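Abbfa_003403 (Acinetobacter baumannii, PDB 4ZXH) probably builds a peptide product on a carrier-bound phosphopantetheine arm, as a four-domain nonribosomal peptide synthetase with condensation, adenylation, carrier and thioesterase domains. Local coordinates at residues Y1080-T1092 with V1306-I1319. Residues are numbered along the deposited sequence; the frame is centred on the assembly and turned at random.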
loop_
_atom_site.group_PDB
_atom_site.type_symbol
_atom_site.label_atom_id
_atom_site.label_comp_id
_atom_site.label_asym_id
_atom_site.label_seq_id
_atom_site.Cartn_x
_atom_site.Cartn_y
_atom_site.Cartn_z
ATOM N N TYR A 1080 -2.749 32.691 21.010
ATOM C CA TYR A 1080 -1.772 33.590 20.357
ATOM C C TYR A 1080 -1.417 33.129 18.948
ATOM O O TYR A 1080 -0.796 33.877 18.204
ATOM C CB TYR A 1080 -0.474 33.720 21.189
ATOM C CG TYR A 1080 -0.750 34.230 22.567
ATOM C CD1 TYR A 1080 -1.348 35.471 22.750
ATOM C CD2 TYR A 1080 -0.475 33.461 23.693
ATOM C CE1 TYR A 1080 -1.656 35.944 23.996
ATOM C CE2 TYR A 1080 -0.775 33.938 24.962
ATOM C CZ TYR A 1080 -1.374 35.179 25.098
ATOM O OH TYR A 1080 -1.698 35.673 26.338
ATOM N N MET A 1081 -1.787 31.901 18.575
ATOM C CA MET A 1081 -1.471 31.429 17.233
ATOM C C MET A 1081 -2.081 32.335 16.166
ATOM O O MET A 1081 -1.367 32.862 15.324
ATOM C CB MET A 1081 -1.932 29.998 17.016
ATOM C CG MET A 1081 -1.387 29.027 18.025
ATOM S SD MET A 1081 -1.873 27.312 17.657
ATOM C CE MET A 1081 -0.566 26.941 16.476
ATOM N N GLU A 1082 -3.385 32.546 16.210
ATOM C CA GLU A 1082 -4.010 33.328 15.152
ATOM C C GLU A 1082 -3.444 34.755 15.160
ATOM O O GLU A 1082 -3.145 35.303 14.094
ATOM C CB GLU A 1082 -5.536 33.321 15.283
ATOM C CG GLU A 1082 -6.270 34.072 14.185
ATOM C CD GLU A 1082 -6.070 33.486 12.750
ATOM O OE1 GLU A 1082 -5.980 32.250 12.558
ATOM O OE2 GLU A 1082 -5.995 34.284 11.795
ATOM N N LEU A 1083 -3.249 35.331 16.348
ATOM C CA LEU A 1083 -2.636 36.658 16.464
ATOM C C LEU A 1083 -1.268 36.723 15.785
ATOM O O LEU A 1083 -0.951 37.700 15.098
ATOM C CB LEU A 1083 -2.485 37.064 17.925
ATOM C CG LEU A 1083 -1.674 38.335 18.194
ATOM C CD1 LEU A 1083 -2.436 39.607 17.807
ATOM C CD2 LEU A 1083 -1.220 38.374 19.644
ATOM N N SER A 1084 -0.469 35.672 15.966
ATOM C CA SER A 1084 0.882 35.633 15.433
ATOM C C SER A 1084 0.873 35.649 13.894
ATOM O O SER A 1084 1.824 36.127 13.274
ATOM C CB SER A 1084 1.617 34.402 15.946
ATOM O OG SER A 1084 1.453 33.306 15.056
ATOM N N ARG A 1085 -0.201 35.145 13.284
ATOM C CA ARG A 1085 -0.256 35.044 11.828
ATOM C C ARG A 1085 -0.381 36.421 11.186
ATOM O O ARG A 1085 -0.079 36.584 10.020
ATOM C CB ARG A 1085 -1.409 34.129 11.386
ATOM C CG ARG A 1085 -1.292 32.705 11.957
ATOM C CD ARG A 1085 -2.326 31.734 11.447
ATOM N NE ARG A 1085 -2.096 30.396 12.010
ATOM C CZ ARG A 1085 -2.858 29.805 12.940
ATOM N NH1 ARG A 1085 -3.923 30.416 13.438
ATOM N NH2 ARG A 1085 -2.554 28.594 13.383
ATOM N N HIS A 1086 -0.779 37.424 11.957
ATOM C CA HIS A 1086 -0.975 38.753 11.390
ATOM C C HIS A 1086 -0.015 39.792 11.921
ATOM O O HIS A 1086 -0.058 40.942 11.488
ATOM C CB HIS A 1086 -2.408 39.217 11.639
ATOM C CG HIS A 1086 -3.427 38.197 11.255
ATOM N ND1 HIS A 1086 -3.769 37.949 9.943
ATOM C CD2 HIS A 1086 -4.142 37.327 12.004
ATOM C CE1 HIS A 1086 -4.662 36.977 9.902
ATOM N NE2 HIS A 1086 -4.907 36.584 11.139
ATOM N N LEU A 1087 0.834 39.406 12.874
ATOM C CA LEU A 1087 1.885 40.307 13.318
ATOM C C LEU A 1087 2.982 40.384 12.254
ATOM O O LEU A 1087 3.188 39.457 11.462
ATOM C CB LEU A 1087 2.453 39.882 14.671
ATOM C CG LEU A 1087 1.616 40.330 15.886
ATOM C CD1 LEU A 1087 2.130 39.756 17.210
ATOM C CD2 LEU A 1087 1.511 41.836 15.991
ATOM N N ASN A 1088 3.635 41.535 12.211
ATOM C CA ASN A 1088 4.783 41.765 11.344
ATOM C C ASN A 1088 5.791 40.635 11.520
ATOM O O ASN A 1088 6.342 40.449 12.593
ATOM C CB ASN A 1088 5.391 43.130 11.676
ATOM C CG ASN A 1088 6.631 43.450 10.878
ATOM O OD1 ASN A 1088 7.177 42.605 10.170
ATOM N ND2 ASN A 1088 7.099 44.687 11.010
ATOM N N PRO A 1089 6.019 39.857 10.458
ATOM C CA PRO A 1089 6.879 38.664 10.534
ATOM C C PRO A 1089 8.355 38.931 10.911
ATOM O O PRO A 1089 9.087 37.969 11.143
ATOM C CB PRO A 1089 6.785 38.083 9.118
ATOM C CG PRO A 1089 6.324 39.236 8.249
ATOM C CD PRO A 1089 5.416 40.028 9.125
ATOM N N ASN A 1090 8.786 40.190 10.959
ATOM C CA ASN A 1090 10.154 40.496 11.359
ATOM C C ASN A 1090 10.352 40.553 12.876
ATOM O O ASN A 1090 11.468 40.724 13.355
ATOM C CB ASN A 1090 10.605 41.812 10.740
ATOM C CG ASN A 1090 10.833 41.692 9.260
ATOM O OD1 ASN A 1090 11.819 41.094 8.821
ATOM N ND2 ASN A 1090 9.920 42.249 8.473
ATOM N N ARG A 1091 9.269 40.407 13.624
ATOM C CA ARG A 1091 9.349 40.375 15.071
ATOM C C ARG A 1091 9.258 38.939 15.565
ATOM O O ARG A 1091 8.285 38.232 15.282
ATOM C CB ARG A 1091 8.236 41.221 15.716
ATOM C CG ARG A 1091 8.499 41.578 17.189
ATOM C CD ARG A 1091 7.244 42.057 17.872
ATOM N NE ARG A 1091 6.600 43.143 17.140
ATOM C CZ ARG A 1091 6.813 44.425 17.398
ATOM N NH1 ARG A 1091 7.658 44.778 18.370
ATOM N NH2 ARG A 1091 6.184 45.351 16.692
ATOM N N THR A 1092 10.294 38.514 16.282
ATOM C CA THR A 1092 10.262 37.283 17.055
ATOM C C THR A 1092 9.140 37.347 18.102
ATOM O O THR A 1092 8.996 38.350 18.810
ATOM C CB THR A 1092 11.622 37.033 17.746
ATOM O OG1 THR A 1092 12.662 36.996 16.753
ATOM C CG2 THR A 1092 11.614 35.739 18.559
ATOM N N VAL A 1306 -8.943 39.684 15.232
ATOM C CA VAL A 1306 -7.611 39.789 15.797
ATOM C C VAL A 1306 -6.636 40.467 14.828
ATOM O O VAL A 1306 -5.582 40.946 15.231
ATOM C CB VAL A 1306 -7.082 38.403 16.235
ATOM C CG1 VAL A 1306 -6.513 37.628 15.049
ATOM C CG2 VAL A 1306 -6.055 38.572 17.343
ATOM N N VAL A 1307 -6.992 40.548 13.555
ATOM C CA VAL A 1307 -6.144 41.277 12.618
ATOM C C VAL A 1307 -5.983 42.733 13.032
ATOM O O VAL A 1307 -4.874 43.262 13.019
ATOM C CB VAL A 1307 -6.694 41.238 11.177
ATOM C CG1 VAL A 1307 -5.697 41.901 10.227
ATOM C CG2 VAL A 1307 -6.991 39.798 10.756
ATOM N N ALA A 1308 -7.088 43.378 13.396
ATOM C CA ALA A 1308 -7.052 44.774 13.814
ATOM C C ALA A 1308 -6.235 44.917 15.099
ATOM O O ALA A 1308 -5.623 45.953 15.355
ATOM C CB ALA A 1308 -8.456 45.312 13.998
ATOM N N VAL A 1309 -6.194 43.857 15.892
ATOM C CA VAL A 1309 -5.376 43.858 17.105
ATOM C C VAL A 1309 -3.891 43.865 16.763
ATOM O O VAL A 1309 -3.132 44.668 17.301
ATOM C CB VAL A 1309 -5.688 42.643 17.988
ATOM C CG1 VAL A 1309 -4.742 42.596 19.161
ATOM C CG2 VAL A 1309 -7.137 42.691 18.435
ATOM N N ALA A 1310 -3.488 42.971 15.865
ATOM C CA ALA A 1310 -2.102 42.907 15.400
ATOM C C ALA A 1310 -1.659 44.239 14.841
ATOM O O ALA A 1310 -0.572 44.730 15.177
ATOM C CB ALA A 1310 -1.923 41.813 14.336
ATOM N N GLN A 1311 -2.499 44.824 13.987
ATOM C CA GLN A 1311 -2.180 46.115 13.382
ATOM C C GLN A 1311 -1.981 47.172 14.454
ATOM O O GLN A 1311 -1.087 47.998 14.342
ATOM C CB GLN A 1311 -3.275 46.541 12.417
ATOM C CG GLN A 1311 -3.259 45.814 11.084
ATOM C CD GLN A 1311 -2.206 46.356 10.152
ATOM O OE1 GLN A 1311 -1.179 45.728 9.933
ATOM N NE2 GLN A 1311 -2.450 47.540 9.606
ATOM N N THR A 1312 -2.802 47.134 15.502
ATOM C CA THR A 1312 -2.702 48.120 16.574
ATOM C C THR A 1312 -1.379 47.979 17.298
ATOM O O THR A 1312 -0.708 48.971 17.575
ATOM C CB THR A 1312 -3.842 47.981 17.568
ATOM O OG1 THR A 1312 -5.073 48.337 16.925
ATOM C CG2 THR A 1312 -3.620 48.886 18.740
ATOM N N ILE A 1313 -0.995 46.736 17.577
ATOM C CA ILE A 1313 0.280 46.453 18.226
ATOM C C ILE A 1313 1.433 46.920 17.361
ATOM O O ILE A 1313 2.351 47.571 17.854
ATOM C CB ILE A 1313 0.457 44.950 18.524
ATOM C CG1 ILE A 1313 -0.557 44.489 19.564
ATOM C CG2 ILE A 1313 1.884 44.632 18.976
ATOM C CD1 ILE A 1313 -0.485 43.011 19.855
ATOM N N ASP A 1314 1.381 46.605 16.068
ATOM C CA ASP A 1314 2.472 46.972 15.164
ATOM C C ASP A 1314 2.589 48.490 14.948
ATOM O O ASP A 1314 3.699 49.023 14.823
ATOM C CB ASP A 1314 2.318 46.256 13.821
ATOM C CG ASP A 1314 2.826 44.803 13.862
ATOM O OD1 ASP A 1314 3.707 44.476 14.705
ATOM O OD2 ASP A 1314 2.346 43.984 13.037
ATOM N N GLN A 1315 1.458 49.190 14.920
ATOM C CA GLN A 1315 1.480 50.644 14.759
ATOM C C GLN A 1315 1.911 51.370 16.042
ATOM O O GLN A 1315 2.526 52.434 15.987
ATOM C CB GLN A 1315 0.111 51.146 14.306
ATOM C CG GLN A 1315 -0.331 50.580 12.957
ATOM C CD GLN A 1315 -1.752 50.986 12.583
ATOM O OE1 GLN A 1315 -2.500 51.507 13.411
ATOM N NE2 GLN A 1315 -2.125 50.755 11.329
ATOM N N MET A 1316 1.597 50.782 17.192
ATOM C CA MET A 1316 1.944 51.372 18.482
ATOM C C MET A 1316 3.424 51.133 18.836
ATOM O O MET A 1316 4.066 51.981 19.464
ATOM C CB MET A 1316 1.024 50.805 19.563
ATOM C CG MET A 1316 1.158 51.426 20.950
ATOM S SD MET A 1316 0.799 53.200 21.077
ATOM C CE MET A 1316 -0.657 53.342 20.000
ATOM N N TYR A 1317 3.956 49.985 18.415
ATOM C CA TYR A 1317 5.351 49.609 18.654
ATOM C C TYR A 1317 6.062 49.225 17.359
ATOM O O TYR A 1317 6.360 48.049 17.141
ATOM C CB TYR A 1317 5.441 48.436 19.642
ATOM C CG TYR A 1317 4.832 48.724 20.999
ATOM C CD1 TYR A 1317 5.519 49.487 21.945
ATOM C CD2 TYR A 1317 3.569 48.237 21.336
ATOM C CE1 TYR A 1317 4.969 49.760 23.185
ATOM C CE2 TYR A 1317 3.007 48.506 22.570
ATOM C CZ TYR A 1317 3.712 49.264 23.492
ATOM O OH TYR A 1317 3.157 49.525 24.723
ATOM N N PRO A 1318 6.358 50.217 16.507
ATOM C CA PRO A 1318 6.999 49.952 15.212
ATOM C C PRO A 1318 8.359 49.288 15.348
ATOM O O PRO A 1318 9.018 49.424 16.379
ATOM C CB PRO A 1318 7.165 51.349 14.592
ATOM C CG PRO A 1318 6.308 52.255 15.393
ATOM C CD PRO A 1318 6.213 51.657 16.766
ATOM N N ILE A 1319 8.754 48.572 14.304
ATOM C CA ILE A 1319 10.099 48.037 14.175
ATOM C C ILE A 1319 10.548 48.280 12.741
ATOM O O ILE A 1319 9.780 48.046 11.806
ATOM C CB ILE A 1319 10.171 46.527 14.506
ATOM C CG1 ILE A 1319 9.206 45.731 13.622
ATOM C CG2 ILE A 1319 9.851 46.285 15.969
ATOM C CD1 ILE A 1319 9.311 44.241 13.789
#
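Arg1091 NH2 is gripped twice from the 1306-1319 side: it donates to the backbone Tyr1317 O at 2.7 Å, nearly straight at 171°, and to Asp1314 OD1 at a longer 3.3 Å. Both acceptors lie close to the guanidinium plane, and the carboxylate is almost coplanar with it, offering the anti lone pair of OD1. The Arg1091 side chain runs out extended through its first two torsions, then bends at chi3 (-53°), which lays the guanidinium alongside Asp1314. Tyr1317 is the first residue past the helix to leave helical angles, so the arginine holds the chain just as it leaves helix 1303-1316. The other carboxylate oxygen, Asp1314 OD2, accepts from Asn1088 N (2.9 Å) on its syn side, so one aspartate holds the backbone at the start of the type I turn Asn1088-Arg1091 and the side chain at its end. Ile1319, less well ordered, lays CG2 over one guanidinium face and turns CG1 and CD1 to the Asn1088 amide.

Further back the contact becomes apolar. Ala1310 CB sits 3.5 Å from His1086 O, and Leu1087 CD2 reaches over it towards Ile1313. Leu1083 pushes CD1 among Val1306, Val1309 and Ala1310. Val1307 CG2 stands over the centre of the His1086 ring, 3.7 Å from its centroid, a CH-pi contact; Glu1082 OE2 accepts from His1086 NE2 and helps fix the ring's rotation.

The short helical segments 1081-1086 and 1306-1316 cross at -56°, their axes 8.5 Å apart at closest approach, within the thioesterase's alpha/beta-hydrolase fold. Beneath, Val1309 and Ile1313 rest on strand 1157-1163, while Met1081 faces helix 977-990 of the carrier region.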